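Ufm1-specific protease (PDB 5EJJ) hydrolyses, as a thiol protease, the peptide bond at the C-terminal glycine of the ubiquitin-like modifier Ufm1, and is needed to localise certain odorant receptors to cilia. Local coordinates at residues A[14-19]-A[49-53]; A[35-41]-A[73-79]; A[129-133]-A[201-205]. One frame throughout, in Å; residues are numbered along the deposited sequence.

Contact 1 (A[14-19]-A[49-53])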
# COMPACT_ATOMS: atom_id res chain seq x y z
N ASN A 14 11.62 -10.40 4.42
CA ASN A 14 12.04 -9.18 5.06
C ASN A 14 13.54 -9.17 5.22
O ASN A 14 14.19 -8.17 4.92
CB ASN A 14 11.35 -8.99 6.40
CG ASN A 14 10.04 -8.24 6.29
OD1 ASN A 14 9.62 -7.81 5.21
ND2 ASN A 14 9.37 -8.08 7.43
N TYR A 15 14.10 -10.28 5.69
CA TYR A 15 15.55 -10.46 5.78
C TYR A 15 16.18 -10.24 4.42
O TYR A 15 17.24 -9.61 4.30
CB TYR A 15 15.90 -11.86 6.23
CG TYR A 15 17.39 -12.07 6.38
CD1 TYR A 15 18.17 -12.47 5.31
CD2 TYR A 15 18.02 -11.88 7.62
CE1 TYR A 15 19.54 -12.67 5.45
CE2 TYR A 15 19.38 -12.08 7.77
CZ TYR A 15 20.15 -12.47 6.68
OH TYR A 15 21.52 -12.67 6.81
N ALA A 16 15.54 -10.80 3.41
CA ALA A 16 15.93 -10.59 2.04
C ALA A 16 16.09 -9.10 1.78
O ALA A 16 17.15 -8.68 1.31
CB ALA A 16 14.91 -11.21 1.08
N ASN A 17 15.06 -8.32 2.10
CA ASN A 17 15.07 -6.89 1.75
C ASN A 17 16.14 -6.07 2.49
O ASN A 17 16.73 -5.16 1.92
CB ASN A 17 13.70 -6.25 1.98
CG ASN A 17 12.64 -6.86 1.13
OD1 ASN A 17 12.86 -7.89 0.52
ND2 ASN A 17 11.46 -6.22 1.07
N LEU A 18 16.36 -6.37 3.76
CA LEU A 18 17.35 -5.65 4.53
C LEU A 18 18.70 -5.92 3.91
O LEU A 18 19.49 -5.00 3.66
CB LEU A 18 17.39 -6.14 5.97
CG LEU A 18 18.39 -5.41 6.85
CD1 LEU A 18 18.05 -3.93 6.86
CD2 LEU A 18 18.37 -5.98 8.25
N ARG A 19 18.94 -7.21 3.69
CA ARG A 19 20.18 -7.68 3.09
C ARG A 19 20.48 -6.89 1.82
O ARG A 19 21.57 -6.32 1.68
CB ARG A 19 20.07 -9.16 2.78
CG ARG A 19 21.38 -9.90 2.87
CD ARG A 19 21.73 -10.15 4.30
NE ARG A 19 23.09 -10.66 4.38
CZ ARG A 19 24.17 -9.89 4.35
NH1 ARG A 19 24.05 -8.57 4.24
NH2 ARG A 19 25.38 -10.44 4.44
N VAL A 49 8.00 -9.18 11.16
CA VAL A 49 9.33 -9.44 11.67
C VAL A 49 10.29 -8.42 11.07
O VAL A 49 10.51 -8.38 9.86
CB VAL A 49 9.77 -10.86 11.37
CG1 VAL A 49 11.17 -11.08 11.88
CG2 VAL A 49 8.82 -11.83 12.03
N LEU A 50 10.84 -7.55 11.91
CA LEU A 50 11.71 -6.51 11.39
C LEU A 50 13.18 -6.71 11.75
O LEU A 50 13.55 -6.73 12.92
CB LEU A 50 11.22 -5.14 11.81
CG LEU A 50 9.88 -4.78 11.17
CD1 LEU A 50 9.34 -3.43 11.70
CD2 LEU A 50 9.97 -4.80 9.63
N PHE A 51 14.00 -6.89 10.72
CA PHE A 51 15.43 -7.12 10.91
C PHE A 51 16.19 -5.79 10.96
O PHE A 51 15.80 -4.80 10.33
CB PHE A 51 15.97 -8.01 9.80
CG PHE A 51 15.42 -9.40 9.82
CD1 PHE A 51 14.34 -9.73 9.03
CD2 PHE A 51 15.97 -10.36 10.64
CE1 PHE A 51 13.81 -11.03 9.05
CE2 PHE A 51 15.44 -11.66 10.67
CZ PHE A 51 14.37 -11.99 9.88
N ALA A 52 17.30 -5.79 11.70
CA ALA A 52 18.15 -4.61 11.83
C ALA A 52 19.59 -4.97 12.20
O ALA A 52 19.83 -5.92 12.97
CB ALA A 52 17.59 -3.67 12.86
N TYR A 53 20.54 -4.21 11.64
CA TYR A 53 21.94 -4.29 12.05
C TYR A 53 22.08 -3.71 13.47
O TYR A 53 21.23 -2.95 13.92
CB TYR A 53 22.83 -3.52 11.08
CG TYR A 53 22.83 -4.07 9.67
CD1 TYR A 53 21.96 -3.58 8.72
CD2 TYR A 53 23.73 -5.05 9.29
CE1 TYR A 53 21.97 -4.06 7.42
CE2 TYR A 53 23.75 -5.54 7.99
CZ TYR A 53 22.87 -5.04 7.06
OH TYR A 53 22.87 -5.51 5.76
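Phe-51 and Tyr-15 meet in a T-shaped pair at the apolar centre of this helix-on-strand contact, a small example of how one aromatic ring can key a helix onto a sheet. The edge of Tyr-15 points at the face of Phe-51, with centroids 5.3 Å apart and ring planes at 89°. Over that same Phe-51 ring lies Tyr-15 CB in a CH-pi contact, 3.9 Å from the centroid. The tyrosine torsion makes both possible: with CG anti to the backbone N (chi1 -178°), the CD2 edge is turned toward the Phe-51 face near CD2 and CE2 while CB sits over the ring. Leu-79 and Ile-81 of strand 74-81 also touch Phe-51, joining the pair to the sheet.

One turn along, Leu-18 divides its contacts: CD2 comes down on the base of the phenylalanine, 3.5 Å from Phe-51 CB, while CG and CD1 run past the tyrosine at the strand's end, Leu-18 CG lying 3.9 Å from Tyr-53 CE1. Were Phe-51 cut back to an alanine, Leu-18 CD2 would still meet the remaining CB, but the edge and CB of Tyr-15 would probably face a gap where the ring had been.

Polar groups mark the ends. Arg-19 NH1 only loosely approaches Tyr-53 OH, at 3.6 Å, and its NE makes a weak, long ion pair with Glu-103. At the other end Asn-14 ND2 donates to Val-49 O (2.7 Å, N-H...O 156°), the acceptor lying near the amide plane. Strand 45-53 is outermost in its four-stranded sheet, and Phe-51 N is bound by Asn-327 OD1. Two side-chain amides thus take up backbone groups that a further strand might otherwise have paired with.

Contact 2 (A[35-41]-A[73-79]); sequences GFVFGRK and IELVGNL
Val-37 carries CG1 anti to its own amide nitrogen (chi1 -178°), and Val-76 has CG1 anti to the carbonyl carbon (chi1 -74°), which leaves its CG2 between the backbone N and carbonyl carbon; these two torsions bring the methyls together, Val-37 CG1 lying 3.9 Å from Val-76 CG2. Both residues belong to a classic beta bulge, in which Val-76 and Gly-77 both face Val-37 and the antiparallel register slips by one residue. Its signature is a shared acceptor: Val-37 O receives Val-76 N nearly head-on at 2.8 Å, and Gly-77 N at 3.2 Å. The Val-37 amide in turn donates to Gly-77 O. Beyond the bulge, Gly-39 and Glu-74 form a hydrogen-bonded pair, each nitrogen donating to the other's carbonyl oxygen.

The strands 33-40 and 74-81 so joined are the two inner members of a four-stranded mixed sheet in the region assigned to the MPN domain. On the face bearing Phe-36 and Phe-38, Leu-75 turns CD2 over one side of the Phe-38 ring, 3.9 Å from Phe-38 CE1, and the same methyl reaches Phe-36 CB. Ile-73 CG2 packs against Phe-38 CB. Leu-65 of helix 59-68 touches both phenylalanines, so this face is where the helix lies on the sheet.

Glycine matters at Gly-35, whose backbone angles would jam a CB against the preceding carbonyl and whose neighbour Leu-79 packs directly upon it. Asn-78 spends its amide outside the pair, on Thr-94 and the Leu-88 carbonyl.

At the Lys-41 end of the pair, the extended lysine chain crosses Glu-74 at a slant in a long salt bridge, Lys-41 NZ to Glu-74 OE2 3.7 Å. A water completes the link, accepting from Lys-41 N at 3.0 Å and donating to Glu-74 OE1 at 2.7 Å.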
# COMPACT_ATOMS: atom_id res chain seq x y z
N GLY A 35 16.89 -8.32 15.43
CA GLY A 35 15.62 -7.69 15.09
C GLY A 35 14.48 -7.75 16.08
O GLY A 35 14.57 -8.41 17.12
N PHE A 36 13.38 -7.07 15.75
CA PHE A 36 12.18 -7.10 16.58
C PHE A 36 11.00 -7.85 15.93
O PHE A 36 10.88 -7.90 14.70
CB PHE A 36 11.75 -5.68 16.96
CG PHE A 36 12.89 -4.79 17.28
CD1 PHE A 36 13.38 -3.90 16.32
CD2 PHE A 36 13.50 -4.83 18.52
CE1 PHE A 36 14.44 -3.06 16.61
CE2 PHE A 36 14.57 -4.00 18.82
CZ PHE A 36 15.04 -3.11 17.86
N VAL A 37 10.15 -8.42 16.77
CA VAL A 37 8.99 -9.20 16.33
C VAL A 37 7.68 -8.58 16.85
O VAL A 37 7.45 -8.48 18.06
CB VAL A 37 9.12 -10.68 16.78
CG1 VAL A 37 7.97 -11.51 16.30
CG2 VAL A 37 10.41 -11.24 16.27
N PHE A 38 6.83 -8.15 15.92
CA PHE A 38 5.64 -7.41 16.26
C PHE A 38 4.43 -8.26 15.91
O PHE A 38 4.47 -9.02 14.95
CB PHE A 38 5.60 -6.11 15.49
CG PHE A 38 6.65 -5.13 15.89
CD1 PHE A 38 6.49 -4.35 17.03
CD2 PHE A 38 7.79 -4.97 15.13
CE1 PHE A 38 7.46 -3.42 17.41
CE2 PHE A 38 8.77 -4.05 15.49
CZ PHE A 38 8.60 -3.27 16.64
N GLY A 39 3.36 -8.14 16.69
CA GLY A 39 2.25 -9.04 16.49
C GLY A 39 1.04 -8.75 17.33
O GLY A 39 1.02 -7.80 18.12
N ARG A 40 0.01 -9.57 17.14
CA ARG A 40 -1.21 -9.49 17.90
C ARG A 40 -1.10 -10.42 19.12
O ARG A 40 -1.34 -11.63 19.03
CB ARG A 40 -2.39 -9.86 17.01
CG ARG A 40 -2.57 -8.94 15.81
CD ARG A 40 -3.66 -9.43 14.83
NE ARG A 40 -3.82 -8.48 13.73
CZ ARG A 40 -4.02 -8.82 12.46
NH1 ARG A 40 -4.08 -10.10 12.12
NH2 ARG A 40 -4.18 -7.88 11.54
N LYS A 41 -0.72 -9.84 20.26
CA LYS A 41 -0.35 -10.57 21.47
C LYS A 41 -1.42 -11.49 22.00
O LYS A 41 -1.11 -12.56 22.49
CB LYS A 41 0.05 -9.59 22.57
CG LYS A 41 0.76 -10.21 23.75
CD LYS A 41 1.66 -9.16 24.37
CE LYS A 41 1.86 -9.33 25.87
NZ LYS A 41 2.12 -7.98 26.48
N ILE A 73 -1.33 -3.97 17.15
CA ILE A 73 -0.09 -4.70 17.04
C ILE A 73 0.95 -4.12 17.99
O ILE A 73 1.10 -2.92 18.09
CB ILE A 73 0.40 -4.60 15.61
CG1 ILE A 73 -0.56 -5.36 14.71
CG2 ILE A 73 1.80 -5.14 15.46
CD1 ILE A 73 -0.03 -5.58 13.34
N GLU A 74 1.67 -4.98 18.68
CA GLU A 74 2.73 -4.51 19.55
C GLU A 74 3.94 -5.43 19.50
O GLU A 74 3.90 -6.49 18.88
CB GLU A 74 2.23 -4.46 20.98
CG GLU A 74 1.94 -5.82 21.53
CD GLU A 74 1.05 -5.75 22.75
OE1 GLU A 74 -0.17 -6.01 22.61
OE2 GLU A 74 1.58 -5.42 23.84
N LEU A 75 5.00 -5.01 20.16
CA LEU A 75 6.18 -5.84 20.38
C LEU A 75 5.83 -7.12 21.10
O LEU A 75 5.27 -7.08 22.18
CB LEU A 75 7.13 -5.04 21.25
CG LEU A 75 8.61 -5.37 21.29
CD1 LEU A 75 8.80 -6.28 22.43
CD2 LEU A 75 9.01 -6.00 19.96
N VAL A 76 6.14 -8.27 20.50
CA VAL A 76 5.84 -9.56 21.14
C VAL A 76 7.10 -10.37 21.39
O VAL A 76 7.07 -11.29 22.18
CB VAL A 76 4.81 -10.46 20.35
CG1 VAL A 76 3.39 -9.93 20.47
CG2 VAL A 76 5.21 -10.59 18.89
N GLY A 77 8.20 -10.00 20.73
CA GLY A 77 9.45 -10.71 20.91
C GLY A 77 10.59 -10.13 20.09
O GLY A 77 10.43 -9.10 19.43
N ASN A 78 11.74 -10.78 20.14
CA ASN A 78 12.89 -10.41 19.31
C ASN A 78 13.53 -11.65 18.70
O ASN A 78 13.04 -12.77 18.85
CB ASN A 78 13.96 -9.66 20.11
CG ASN A 78 14.31 -10.36 21.45
OD1 ASN A 78 14.09 -11.57 21.65
ND2 ASN A 78 14.86 -9.58 22.39
N LEU A 79 14.64 -11.46 18.01
CA LEU A 79 15.21 -12.58 17.29
C LEU A 79 16.71 -12.60 17.41
O LEU A 79 17.35 -11.55 17.52
CB LEU A 79 14.74 -12.58 15.83
CG LEU A 79 15.22 -11.45 14.92
CD1 LEU A 79 16.49 -11.82 14.18
CD2 LEU A 79 14.14 -11.05 13.93
O HOH W 1 -1.60 -7.02 20.53

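Contact 3 (A[129-133]-A[201-205])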
# COMPACT_ATOMS: atom_id res chain seq x y z
N CYS A 129 -10.98 2.24 10.39
CA CYS A 129 -11.62 3.47 10.86
C CYS A 129 -10.66 4.64 10.75
O CYS A 129 -9.49 4.48 11.06
CB CYS A 129 -12.00 3.35 12.32
SG CYS A 129 -13.02 1.95 12.65
N VAL A 130 -11.13 5.81 10.35
CA VAL A 130 -10.23 6.95 10.18
C VAL A 130 -10.87 8.28 10.60
O VAL A 130 -12.07 8.46 10.50
CB VAL A 130 -9.75 7.00 8.73
CG1 VAL A 130 -10.92 7.14 7.82
CG2 VAL A 130 -8.80 8.15 8.51
N SER A 131 -10.07 9.22 11.09
CA SER A 131 -10.56 10.57 11.39
C SER A 131 -9.42 11.57 11.25
O SER A 131 -8.26 11.19 11.36
CB SER A 131 -11.18 10.63 12.78
OG SER A 131 -10.23 10.35 13.78
N ARG A 132 -9.74 12.83 10.96
CA ARG A 132 -8.76 13.91 11.01
C ARG A 132 -8.70 14.41 12.42
O ARG A 132 -9.73 14.56 13.10
CB ARG A 132 -9.17 15.09 10.15
CG ARG A 132 -8.66 15.04 8.78
CD ARG A 132 -8.52 16.45 8.22
NE ARG A 132 -7.20 16.57 7.60
CZ ARG A 132 -6.70 17.70 7.14
NH1 ARG A 132 -7.43 18.81 7.22
NH2 ARG A 132 -5.47 17.71 6.61
N VAL A 133 -7.49 14.66 12.88
CA VAL A 133 -7.29 15.12 14.23
C VAL A 133 -6.22 16.18 14.17
O VAL A 133 -5.26 16.05 13.42
CB VAL A 133 -6.78 14.00 15.11
CG1 VAL A 133 -6.57 14.54 16.47
CG2 VAL A 133 -7.77 12.86 15.16
N GLU A 201 -15.32 6.39 7.97
CA GLU A 201 -14.84 7.72 8.38
C GLU A 201 -15.60 8.33 9.56
O GLU A 201 -16.82 8.34 9.55
CB GLU A 201 -14.93 8.66 7.19
CG GLU A 201 -14.43 10.06 7.46
CD GLU A 201 -14.03 10.79 6.16
OE1 GLU A 201 -14.38 11.99 6.02
OE2 GLU A 201 -13.37 10.16 5.28
N PHE A 202 -14.88 8.85 10.57
CA PHE A 202 -15.51 9.55 11.71
C PHE A 202 -15.07 11.01 11.86
O PHE A 202 -14.05 11.44 11.30
CB PHE A 202 -15.21 8.90 13.05
CG PHE A 202 -15.72 7.50 13.18
CD1 PHE A 202 -15.12 6.46 12.48
CD2 PHE A 202 -16.73 7.21 14.08
CE1 PHE A 202 -15.55 5.15 12.65
CE2 PHE A 202 -17.17 5.90 14.27
CZ PHE A 202 -16.58 4.87 13.55
N THR A 203 -15.84 11.76 12.64
CA THR A 203 -15.45 13.11 13.00
C THR A 203 -14.94 13.08 14.43
O THR A 203 -15.62 12.57 15.32
CB THR A 203 -16.61 14.08 12.88
OG1 THR A 203 -16.85 14.34 11.49
CG2 THR A 203 -16.24 15.39 13.54
N ALA A 204 -13.73 13.59 14.65
CA ALA A 204 -13.16 13.52 16.00
C ALA A 204 -13.48 14.80 16.76
O ALA A 204 -13.35 15.92 16.23
CB ALA A 204 -11.66 13.26 15.97
N MET A 205 -13.91 14.62 18.00
CA MET A 205 -14.47 15.72 18.76
C MET A 205 -13.98 15.72 20.18
O MET A 205 -13.43 14.74 20.66
CB MET A 205 -15.98 15.62 18.73
CG MET A 205 -16.49 15.84 17.35
SD MET A 205 -18.25 15.67 17.21
CE MET A 205 -18.54 14.25 18.26
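Phe-202 and Val-130 join through one very straight bond, Phe-202 N donating to Val-130 O at 2.8 Å with an N-H...O angle of 176°. The ring is set by its first torsion: CG lies beside the backbone N and anti to the carbonyl carbon (chi1 -62°), which carries it back along the strand toward Cys-129 with the Val-130 carbonyl oxygen near its edge. Phe-202 CE1 comes 4.0 Å from Cys-129 CB and 4.1 Å from Cys-129 SG. The sulfur approaches the ring obliquely, 5.3 Å from its centroid, as a sulfur-aromatic contact. Tyr-164 of the adjacent strand 163-166 and Leu-171 and Ile-173 of the outermost strand 171-173 also touch the phenylalanine.

Val-130 works on two levels. Its backbone binds Phe-202 and, further back, Ile-200, bracketing Glu-201 in the manner of parallel strands; its side chain turns CG1 to Glu-201 CA at 4.0 Å. Glu-201 itself sends its carboxylate elsewhere, OE1 to Ser-345 OG. The pairing lies inside a five-stranded mixed sheet, where strand 199-205 has 127-139 as a parallel neighbour and 163-166 as an antiparallel one. Parallel pairing across these two segments is brief: the direction of 203-205 departs from that of 129-133 by 53°, and Thr-203 bonds instead with Leu-165.

Where the backbones part, Ala-204 is the small residue that still bridges the distance. Its methyl sits among three groups of the other strand, with Ala-204 CB 3.7 Å from Arg-132 O, 3.9 Å from Ser-131 OG and 4.0 Å from Val-133 CG2. Only the last is an apolar side-chain pairing. Tyr-164 of strand 163-166 touches both Ala-204 and Ser-131.

From the N terminus, helix 8-19 leads into strands 33-40 and 45-53, and contact 1 closes the first loop when segment 49-53 returns to the helix. Contact 2 has already opened at 35-41, inside that loop, and closes only at 73-79, beyond helix 59-68, so the two cross along the chain. They also meet in space: Leu-50 N probably bonds to Phe-36 O, and Leu-79 packs against Val-49 and Phe-51. Together they tie the N-terminal helix to one sheet. Contact 3 opens afterward, in series, and closes a longer loop within a different sheet, its nearest atoms about 12 Å from contact 2.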